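Local coordinates for alginate lyase A1-II' (Sphingomonas sp. A1, PDB 2CWS), which depolymerises alginate, probably by the beta-elimination usual for polysaccharide lyases of family 7, at residues T25-S29 / A30-L34. Sequence-based numbering, arbitrary orientation.
Sequences TEISS and ANLGL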
loop_
_atom_site.group_PDB
_atom_site.type_symbol
_atom_site.label_atom_id
_atom_site.label_comp_id
_atom_site.label_asym_id
_atom_site.label_seq_id
_atom_site.Cartn_x
_atom_site.Cartn_y
_atom_site.Cartn_z
ATOM N N THR A 25 10.520 9.220 -9.201
ATOM C CA THR A 25 11.755 8.880 -8.478
ATOM C C THR A 25 11.504 7.931 -7.323
ATOM O O THR A 25 10.456 8.013 -6.683
ATOM C CB THR A 25 12.343 10.222 -7.973
ATOM O OG1 THR A 25 12.618 11.049 -9.116
ATOM C CG2 THR A 25 13.648 10.024 -7.188
ATOM N N GLU A 26 12.468 7.057 -7.084
ATOM C CA GLU A 26 12.421 6.211 -5.952
ATOM C C GLU A 26 13.539 6.566 -4.971
ATOM O O GLU A 26 14.670 6.869 -5.399
ATOM C CB GLU A 26 12.607 4.718 -6.316
ATOM C CG GLU A 26 11.442 4.239 -7.201
ATOM C CD GLU A 26 11.488 2.741 -7.418
ATOM O OE1 GLU A 26 10.463 2.136 -7.726
ATOM O OE2 GLU A 26 12.547 2.102 -7.216
ATOM N N ILE A 27 13.219 6.538 -3.689
ATOM C CA ILE A 27 14.171 6.799 -2.601
ATOM C C ILE A 27 14.461 5.464 -1.912
ATOM O O ILE A 27 13.560 4.761 -1.495
ATOM C CB ILE A 27 13.617 7.808 -1.577
ATOM C CG1 ILE A 27 13.091 9.095 -2.219
ATOM C CG2 ILE A 27 14.669 8.123 -0.517
ATOM C CD1 ILE A 27 14.123 9.866 -3.069
ATOM N N SER A 28 15.763 5.162 -1.807
ATOM C CA SER A 28 16.222 3.911 -1.251
ATOM C C SER A 28 15.950 3.825 0.257
ATOM O O SER A 28 15.803 4.828 0.965
ATOM C CB SER A 28 17.729 3.767 -1.458
ATOM O OG SER A 28 18.378 4.718 -0.599
ATOM N N SER A 29 15.903 2.590 0.753
ATOM C CA SER A 29 15.763 2.383 2.189
ATOM C C SER A 29 16.819 3.137 2.967
ATOM O O SER A 29 16.552 3.754 3.992
ATOM C CB SER A 29 15.901 0.901 2.585
ATOM O OG SER A 29 15.033 0.094 1.805
ATOM N N ALA A 30 18.058 3.080 2.473
ATOM C CA ALA A 30 19.132 3.763 3.223
ATOM C C ALA A 30 18.896 5.250 3.276
ATOM O O ALA A 30 19.121 5.883 4.331
ATOM C CB ALA A 30 20.486 3.481 2.589
ATOM N N ASN A 31 18.475 5.864 2.180
ATOM C CA ASN A 31 18.232 7.298 2.186
ATOM C C ASN A 31 17.038 7.664 3.033
ATOM O O ASN A 31 17.016 8.721 3.668
ATOM C CB ASN A 31 18.152 7.854 0.781
ATOM C CG ASN A 31 19.554 8.008 0.198
ATOM O OD1 ASN A 31 20.533 8.267 0.952
ATOM N ND2 ASN A 31 19.661 7.858 -1.107
ATOM N N LEU A 32 16.021 6.782 3.119
ATOM C CA LEU A 32 14.927 7.046 4.057
ATOM C C LEU A 32 15.472 7.084 5.480
ATOM O O LEU A 32 15.115 7.946 6.274
ATOM C CB LEU A 32 13.853 5.959 3.884
ATOM C CG LEU A 32 13.076 5.986 2.571
ATOM C CD1 LEU A 32 12.134 4.794 2.494
ATOM C CD2 LEU A 32 12.330 7.290 2.373
ATOM N N GLY A 33 16.343 6.124 5.804
ATOM C CA GLY A 33 16.937 6.069 7.130
ATOM C C GLY A 33 17.832 7.247 7.462
ATOM O O GLY A 33 17.947 7.526 8.700
ATOM N N LEU A 34 18.423 7.867 6.460
ATOM C CA LEU A 34 19.288 9.023 6.624
ATOM C C LEU A 34 18.477 10.323 6.657
ATOM O O LEU A 34 19.089 11.396 6.709
ATOM C CB LEU A 34 20.316 9.069 5.461
ATOM C CG LEU A 34 21.440 8.045 5.671
ATOM C CD1 LEU A 34 22.126 7.711 4.350
ATOM C CD2 LEU A 34 22.464 8.557 6.663
HETATM O O HOH W 1 17.718 6.991 -3.008
#
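Ser-28 caps the backbone N-H of Asn-31, a serine N-cap, here at the point where strand 26-27 of the alginate lyase domain runs straight into the short helix 29-33. The domain is the β-sandwich (jelly-roll) of family 7, and the turn lies at its periphery, its centre about 17 Å from the centre of the chain. Capping comes first: Ser-28 OG accepts the backbone N-H of Asn-31 at 3.0 Å in a nearly straight bond (162°). With chi1 at 70°, OG sits between the serine's own N and carbonyl carbon, a rotation that turns it toward the N-H of Asn-31. An alanine here would probably leave Asn-31 N without its capping acceptor and weaken the start of the helix. Water adds a bridge, accepting hydrogen bonds from Ser-28 N and from Asn-31 ND2, each at 2.9 Å, which helps to hold the side-chain amide of Asn-31 in its rotation. The helical bonds follow: Leu-32 N donates to Ser-28 O, nearly in line with the C=O bond (163°), and Gly-33 N donates to Ser-29 O at 3.0 Å. Ser-29 OG turns instead to Trp-15 O on the neighbouring strand 15-18, tying the first turn to the sheet. Apolar contacts close the corner. Ile-27 and Leu-32 both rest on Leu-17 of that strand. The CG2 branch of Ile-27, anti to its own N, reaches Asn-31 CB at 3.7 Å, the two side chains crossing at about a right angle, and the same methyl meets Leu-32 CD2 at 3.8 Å.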